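Local coordinates for RNA-dependent RNA polymerase (Taggert virus, PDB 6DX3), which probably acts as a deubiquitinase through the viral ovarian tumor (OTU) domain cysteine protease of this nairovirus polymerase, at residues Tyr16-Glu26 and Lys125-Glu135. Numbering follows the deposited sequence.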
ATOM      1  N   TYR A  16       5.550   0.805  11.813  1.00 29.39           N
ATOM      2  CA  TYR A  16       5.311  -0.305  10.899  1.00 26.81           C
ATOM      3  C   TYR A  16       6.539  -1.203  10.894  1.00 25.12           C
ATOM      4  O   TYR A  16       7.554  -0.905  11.530  1.00 23.54           O
ATOM      5  CB  TYR A  16       4.972   0.196   9.490  1.00 28.13           C
ATOM      6  CG  TYR A  16       5.991   1.153   8.909  1.00 28.26           C
ATOM      7  CD1 TYR A  16       7.028   0.692   8.111  1.00 28.44           C
ATOM      8  CD2 TYR A  16       5.909   2.518   9.157  1.00 28.14           C
ATOM      9  CE1 TYR A  16       7.958   1.564   7.576  1.00 30.75           C
ATOM     10  CE2 TYR A  16       6.834   3.397   8.628  1.00 29.13           C
ATOM     11  CZ  TYR A  16       7.856   2.916   7.842  1.00 30.35           C
ATOM     12  OH  TYR A  16       8.776   3.793   7.316  1.00 30.70           O
ATOM     13  N   TYR A  17       6.441  -2.309  10.166  1.00 25.54           N
ATOM     14  CA  TYR A  17       7.513  -3.290  10.090  1.00 27.04           C
ATOM     15  C   TYR A  17       8.323  -3.101   8.815  1.00 25.14           C
ATOM     16  O   TYR A  17       7.803  -2.665   7.785  1.00 22.23           O
ATOM     17  CB  TYR A  17       6.950  -4.712  10.140  1.00 28.56           C
ATOM     18  CG  TYR A  17       6.307  -5.060  11.458  1.00 31.39           C
ATOM     19  CD1 TYR A  17       4.959  -4.813  11.681  1.00 31.98           C
ATOM     20  CD2 TYR A  17       7.048  -5.630  12.483  1.00 33.10           C
ATOM     21  CE1 TYR A  17       4.367  -5.129  12.887  1.00 34.28           C
ATOM     22  CE2 TYR A  17       6.464  -5.950  13.694  1.00 36.07           C
ATOM     23  CZ  TYR A  17       5.125  -5.698  13.890  1.00 36.21           C
ATOM     24  OH  TYR A  17       4.545  -6.015  15.094  1.00 39.20           O
ATOM     25  N   TYR A  18       9.609  -3.443   8.898  1.00 25.46           N
ATOM     26  CA  TYR A  18      10.538  -3.353   7.780  1.00 25.88           C
ATOM     27  C   TYR A  18      11.369  -4.625   7.730  1.00 27.41           C
ATOM     28  O   TYR A  18      11.785  -5.142   8.769  1.00 30.70           O
ATOM     29  CB  TYR A  18      11.462  -2.132   7.917  1.00 27.36           C
ATOM     30  CG  TYR A  18      12.614  -2.083   6.927  1.00 29.35           C
ATOM     31  CD1 TYR A  18      12.502  -1.367   5.743  1.00 29.12           C
ATOM     32  CD2 TYR A  18      13.818  -2.729   7.187  1.00 32.84           C
ATOM     33  CE1 TYR A  18      13.550  -1.307   4.841  1.00 31.54           C
ATOM     34  CE2 TYR A  18      14.871  -2.679   6.288  1.00 34.49           C
ATOM     35  CZ  TYR A  18      14.731  -1.964   5.117  1.00 33.49           C
ATOM     36  OH  TYR A  18      15.774  -1.902   4.218  1.00 33.71           O
ATOM     37  N   SER A  19      11.629  -5.113   6.515  1.00 26.81           N
ATOM     38  CA  SER A  19      12.433  -6.307   6.351  1.00 28.27           C
ATOM     39  C   SER A  19      13.155  -6.286   5.011  1.00 28.64           C
ATOM     40  O   SER A  19      12.513  -6.030   3.981  1.00 27.85           O
ATOM     41  CB  SER A  19      11.571  -7.567   6.448  1.00 29.42           C
ATOM     42  OG  SER A  19      12.278  -8.702   5.978  1.00 31.77           O
ATOM     43  N   PRO A  20      14.461  -6.533   4.983  1.00 30.81           N
ATOM     44  CA  PRO A  20      15.121  -6.792   3.702  1.00 30.95           C
ATOM     45  C   PRO A  20      14.716  -8.153   3.164  1.00 30.88           C
ATOM     46  O   PRO A  20      14.465  -9.095   3.920  1.00 31.91           O
ATOM     47  CB  PRO A  20      16.612  -6.748   4.052  1.00 33.41           C
ATOM     48  CG  PRO A  20      16.660  -7.146   5.496  1.00 34.74           C
ATOM     49  CD  PRO A  20      15.405  -6.577   6.114  1.00 32.67           C
ATOM     50  N   VAL A  21      14.626  -8.241   1.836  1.00 30.00           N
ATOM     51  CA  VAL A  21      14.303  -9.484   1.143  1.00 31.10           C
ATOM     52  C   VAL A  21      15.155  -9.574  -0.116  1.00 32.80           C
ATOM     53  O   VAL A  21      15.845  -8.630  -0.501  1.00 33.55           O
ATOM     54  CB  VAL A  21      12.803  -9.599   0.778  1.00 29.51           C
ATOM     55  CG1 VAL A  21      11.928  -9.582   2.022  1.00 29.06           C
ATOM     56  CG2 VAL A  21      12.399  -8.494  -0.183  1.00 28.73           C
ATOM     57  N   ASP A  22      15.097 -10.742  -0.758  1.00 35.62           N
ATOM     58  CA  ASP A  22      15.754 -10.998  -2.046  1.00 40.13           C
ATOM     59  C   ASP A  22      14.801 -11.905  -2.820  1.00 42.25           C
ATOM     60  O   ASP A  22      14.891 -13.134  -2.735  1.00 43.17           O
ATOM     61  CB  ASP A  22      17.128 -11.632  -1.879  1.00 44.41           C
ATOM     62  CG  ASP A  22      17.721 -12.101  -3.201  1.00 48.31           C
ATOM     63  OD1 ASP A  22      18.294 -11.257  -3.923  1.00 49.46           O
ATOM     64  OD2 ASP A  22      17.613 -13.308  -3.512  1.00 50.31           O
ATOM     65  N   LEU A  23      13.884 -11.298  -3.573  1.00 42.62           N
ATOM     66  CA  LEU A  23      12.727 -12.030  -4.064  1.00 44.34           C
ATOM     67  C   LEU A  23      12.429 -11.741  -5.529  1.00 45.46           C
ATOM     68  O   LEU A  23      12.340 -10.586  -5.953  1.00 44.21           O
ATOM     69  CB  LEU A  23      11.489 -11.728  -3.186  1.00 43.77           C
ATOM     70  CG  LEU A  23      10.123 -12.196  -3.681  1.00 45.91           C
ATOM     71  CD1 LEU A  23       9.353 -12.887  -2.567  1.00 46.75           C
ATOM     72  CD2 LEU A  23       9.331 -11.000  -4.182  1.00 45.76           C
ATOM     73  N   GLU A  24      12.309 -12.823  -6.290  1.00 47.89           N
ATOM     74  CA  GLU A  24      11.696 -12.827  -7.611  1.00 50.57           C
ATOM     75  C   GLU A  24      10.188 -12.733  -7.382  1.00 49.66           C
ATOM     76  O   GLU A  24       9.577 -13.689  -6.897  1.00 50.46           O
ATOM     77  CB  GLU A  24      12.042 -14.120  -8.349  1.00 55.10           C
ATOM     78  CG  GLU A  24      13.531 -14.375  -8.722  1.00 58.22           C
ATOM     79  CD  GLU A  24      14.198 -13.228  -9.448  1.00 60.40           C
ATOM     80  OE1 GLU A  24      14.764 -12.342  -8.778  1.00 60.14           O
ATOM     81  OE2 GLU A  24      14.183 -13.222 -10.696  1.00 62.85           O
ATOM     82  N   VAL A  25       9.583 -11.593  -7.728  1.00 42.63           N
ATOM     83  CA  VAL A  25       8.167 -11.395  -7.405  1.00 40.94           C
ATOM     84  C   VAL A  25       7.307 -12.487  -8.036  1.00 42.28           C
ATOM     85  O   VAL A  25       6.361 -12.983  -7.410  1.00 42.15           O
ATOM     86  CB  VAL A  25       7.686  -9.987  -7.814  1.00 39.84           C
ATOM     87  CG1 VAL A  25       8.309  -8.947  -6.936  1.00 38.74           C
ATOM     88  CG2 VAL A  25       7.966  -9.726  -9.278  1.00 41.67           C
ATOM     89  N   GLU A  26       7.598 -12.866  -9.283  1.00 44.46           N
ATOM     90  CA  GLU A  26       6.708 -13.779  -9.998  1.00 46.74           C
ATOM     91  C   GLU A  26       6.834 -15.225  -9.533  1.00 49.55           C
ATOM     92  O   GLU A  26       5.997 -16.050  -9.911  1.00 52.49           O
ATOM     93  CB  GLU A  26       6.950 -13.684 -11.506  1.00 49.13           C
ATOM     94  CG  GLU A  26       6.700 -12.293 -12.077  1.00 47.37           C
ATOM     95  CD  GLU A  26       6.438 -12.325 -13.568  1.00 50.85           C
ATOM     96  OE1 GLU A  26       7.307 -12.825 -14.314  1.00 54.24           O
ATOM     97  OE2 GLU A  26       5.364 -11.847 -13.988  1.00 50.43           O
ATOM     98  N   LYS A 125      11.306  -6.638 -11.736  1.00 38.82           N
ATOM     99  CA  LYS A 125      10.516  -7.700 -11.112  1.00 38.59           C
ATOM    100  C   LYS A 125      11.289  -8.409 -10.000  1.00 38.33           C
ATOM    101  O   LYS A 125      11.066  -9.592  -9.721  1.00 38.56           O
ATOM    102  CB  LYS A 125      10.014  -8.693 -12.166  1.00 41.59           C
ATOM    103  CG  LYS A 125       9.029  -8.056 -13.144  1.00 42.98           C
ATOM    104  CD  LYS A 125       9.228  -8.515 -14.579  1.00 47.08           C
ATOM    105  CE  LYS A 125       8.459  -9.797 -14.875  1.00 48.89           C
ATOM    106  NZ  LYS A 125       9.015 -10.971 -14.140  1.00 50.14           N
ATOM    107  N   HIS A 126      12.206  -7.686  -9.359  1.00 37.98           N
ATOM    108  CA  HIS A 126      12.929  -8.160  -8.187  1.00 36.83           C
ATOM    109  C   HIS A 126      12.806  -7.120  -7.086  1.00 34.99           C
ATOM    110  O   HIS A 126      12.842  -5.916  -7.359  1.00 33.93           O
ATOM    111  CB  HIS A 126      14.408  -8.422  -8.500  1.00 39.77           C
ATOM    112  CG  HIS A 126      15.237  -8.725  -7.288  1.00 40.66           C
ATOM    113  ND1 HIS A 126      15.743  -7.740  -6.467  1.00 40.69           N
ATOM    114  CD2 HIS A 126      15.640  -9.904  -6.755  1.00 41.74           C
ATOM    115  CE1 HIS A 126      16.425  -8.297  -5.483  1.00 42.01           C
ATOM    116  NE2 HIS A 126      16.379  -9.609  -5.635  1.00 42.53           N
ATOM    117  N   CYS A 127      12.669  -7.583  -5.845  1.00 34.18           N
ATOM    118  CA  CYS A 127      12.472  -6.709  -4.696  1.00 33.38           C
ATOM    119  C   CYS A 127      13.578  -6.930  -3.673  1.00 34.51           C
ATOM    120  O   CYS A 127      14.031  -8.061  -3.472  1.00 35.91           O
ATOM    121  CB  CYS A 127      11.101  -6.943  -4.051  1.00 31.07           C
ATOM    122  SG  CYS A 127       9.712  -6.420  -5.083  1.00 31.48           S
ATOM    123  N   ASP A 128      14.011  -5.842  -3.026  1.00 33.92           N
ATOM    124  CA  ASP A 128      15.095  -5.902  -2.053  1.00 35.56           C
ATOM    125  C   ASP A 128      14.683  -5.528  -0.636  1.00 33.69           C
ATOM    126  O   ASP A 128      15.472  -5.745   0.291  1.00 34.39           O
ATOM    127  CB  ASP A 128      16.267  -5.002  -2.490  1.00 31.50           C
ATOM    128  CG  ASP A 128      15.887  -3.533  -2.563  1.00 33.16           C
ATOM    129  OD1 ASP A 128      14.716  -3.229  -2.874  1.00 29.64           O
ATOM    130  OD2 ASP A 128      16.762  -2.678  -2.310  1.00 34.73           O
ATOM    131  N   TYR A 129      13.491  -4.972  -0.434  1.00 31.56           N
ATOM    132  CA  TYR A 129      12.977  -4.773   0.916  1.00 30.77           C
ATOM    133  C   TYR A 129      11.461  -4.670   0.854  1.00 27.36           C
ATOM    134  O   TYR A 129      10.874  -4.439  -0.206  1.00 26.36           O
ATOM    135  CB  TYR A 129      13.597  -3.541   1.597  1.00 32.00           C
ATOM    136  CG  TYR A 129      13.023  -2.190   1.209  1.00 31.40           C
ATOM    137  CD1 TYR A 129      11.862  -1.707   1.803  1.00 29.93           C
ATOM    138  CD2 TYR A 129      13.672  -1.378   0.286  1.00 33.25           C
ATOM    139  CE1 TYR A 129      11.342  -0.473   1.464  1.00 30.48           C
ATOM    140  CE2 TYR A 129      13.163  -0.135  -0.055  1.00 33.66           C
ATOM    141  CZ  TYR A 129      11.995   0.310   0.536  1.00 32.92           C
ATOM    142  OH  TYR A 129      11.477   1.540   0.204  1.00 33.70           O
ATOM    143  N   VAL A 130      10.834  -4.850   2.015  1.00 26.54           N
ATOM    144  CA  VAL A 130       9.383  -4.827   2.143  1.00 26.17           C
ATOM    145  C   VAL A 130       9.028  -4.165   3.469  1.00 25.91           C
ATOM    146  O   VAL A 130       9.746  -4.319   4.463  1.00 28.17           O
ATOM    147  CB  VAL A 130       8.790  -6.254   2.045  1.00 26.94           C
ATOM    148  CG1 VAL A 130       9.331  -7.144   3.159  1.00 29.24           C
ATOM    149  CG2 VAL A 130       7.266  -6.219   2.068  1.00 26.46           C
ATOM    150  N   VAL A 131       7.938  -3.400   3.476  1.00 25.08           N
ATOM    151  CA  VAL A 131       7.401  -2.832   4.705  1.00 25.16           C
ATOM    152  C   VAL A 131       5.985  -3.357   4.895  1.00 25.55           C
ATOM    153  O   VAL A 131       5.258  -3.611   3.928  1.00 25.44           O
ATOM    154  CB  VAL A 131       7.422  -1.286   4.713  1.00 25.26           C
ATOM    155  CG1 VAL A 131       8.841  -0.771   4.488  1.00 25.62           C
ATOM    156  CG2 VAL A 131       6.471  -0.725   3.675  1.00 26.02           C
ATOM    157  N   ARG A 132       5.599  -3.534   6.156  1.00 24.80           N
ATOM    158  CA  ARG A 132       4.307  -4.110   6.498  1.00 25.34           C
ATOM    159  C   ARG A 132       3.579  -3.182   7.454  1.00 25.31           C
ATOM    160  O   ARG A 132       4.095  -2.865   8.531  1.00 23.50           O
ATOM    161  CB  ARG A 132       4.461  -5.500   7.124  1.00 27.21           C
ATOM    162  CG  ARG A 132       3.129  -6.190   7.398  1.00 29.26           C
ATOM    163  CD  ARG A 132       3.322  -7.527   8.088  1.00 30.57           C
ATOM    164  NE  ARG A 132       3.656  -7.365   9.497  1.00 31.72           N
ATOM    165  CZ  ARG A 132       4.305  -8.271  10.218  1.00 33.71           C
ATOM    166  NH1 ARG A 132       4.691  -9.410   9.659  1.00 35.28           N
ATOM    167  NH2 ARG A 132       4.568  -8.040  11.496  1.00 33.47           N
ATOM    168  N   TYR A 133       2.389  -2.747   7.055  1.00 24.41           N
ATOM    169  CA  TYR A 133       1.467  -2.026   7.928  1.00 26.63           C
ATOM    170  C   TYR A 133       0.435  -3.041   8.406  1.00 28.83           C
ATOM    171  O   TYR A 133      -0.513  -3.358   7.688  1.00 29.60           O
ATOM    172  CB  TYR A 133       0.819  -0.857   7.192  1.00 24.55           C
ATOM    173  CG  TYR A 133       1.798   0.231   6.813  1.00 25.20           C
ATOM    174  CD1 TYR A 133       2.091   1.264   7.693  1.00 25.72           C
ATOM    175  CD2 TYR A 133       2.429   0.225   5.577  1.00 24.69           C
ATOM    176  CE1 TYR A 133       2.983   2.260   7.353  1.00 26.71           C
ATOM    177  CE2 TYR A 133       3.327   1.215   5.229  1.00 25.52           C
ATOM    178  CZ  TYR A 133       3.598   2.232   6.119  1.00 26.25           C
ATOM    179  OH  TYR A 133       4.490   3.227   5.778  1.00 25.97           O
ATOM    180  N   GLY A 134       0.629  -3.562   9.609  1.00 30.25           N
ATOM    181  CA  GLY A 134      -0.219  -4.597  10.163  1.00 31.69           C
ATOM    182  C   GLY A 134       0.586  -5.811  10.586  1.00 32.55           C
ATOM    183  O   GLY A 134       1.811  -5.847  10.491  1.00 32.15           O
ATOM    184  N   GLU A 135      -0.144  -6.826  11.052  1.00 33.61           N
ATOM    185  CA  GLU A 135       0.461  -8.034  11.594  1.00 35.34           C
ATOM    186  C   GLU A 135       0.127  -9.302  10.821  1.00 33.71           C
ATOM    187  O   GLU A 135       0.770 -10.331  11.058  1.00 33.57           O
ATOM    188  CB  GLU A 135       0.036  -8.239  13.057  1.00 40.16           C
ATOM    189  CG  GLU A 135       0.131  -6.997  13.921  1.00 43.43           C
ATOM    190  CD  GLU A 135       1.555  -6.678  14.314  1.00 45.93           C
ATOM    191  OE1 GLU A 135       2.419  -7.569  14.180  1.00 46.99           O
ATOM    192  OE2 GLU A 135       1.811  -5.539  14.759  1.00 47.24           O
TER
HETATM  193  O   HOH W   1       9.956 -11.665 -11.093  1.00 37.06           O
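Strands 17-24 and 126-133 run antiparallel as neighbours in the mixed beta-sheet of the viral OTU domain, paired from Tyr17-Arg132 to Glu24-His126 and interrupted by a beta bulge. Tyr17 and Arg132 form a hydrogen-bonded pair, Tyr17 N reaching Arg132 O at 2.9 Å, with their side chains alongside each other on one sheet face. Arg132 leaves with CG anti to its backbone N (chi1 -175°) and bends at chi3, which lays NH2 over the centre of the Tyr17 ring, a cation-pi contact with CZ 4.0 Å from the centroid. Its NE makes a bent hydrogen bond to Gly134 O that helps hold the guanidinium over the ring; Trp9 adds a second cation-pi contact. The Tyr17 hydroxyl gives a 2.8 Å hydrogen bond to the syn lone pair of Glu135 OE2, the carboxylate standing almost perpendicular to the ring. One residue along, Tyr16 CB sits over a face of the Tyr133 ring, 3.9 Å from its centroid.

The register slips by one residue between Pro20 and Leu23. Val21 N still bonds to Asp128 O, but from well above the carbonyl plane. Within the bulge, Asp22 OD1 accepts a hydrogen bond from His126 NE2 at 3.1 Å, in the imidazole plane yet above that of the carboxylate; ND1 is held by Asp122. At the far end Lys125 NZ meets Glu26 OE1 in a salt bridge, and a water links Lys125 O to Glu26 N. With strand 116-121 flanking 126-133, and 17-24 joining it to the outermost strand 10-11, the arrangement is a bulged antiparallel ladder within the OTU-fold sheet.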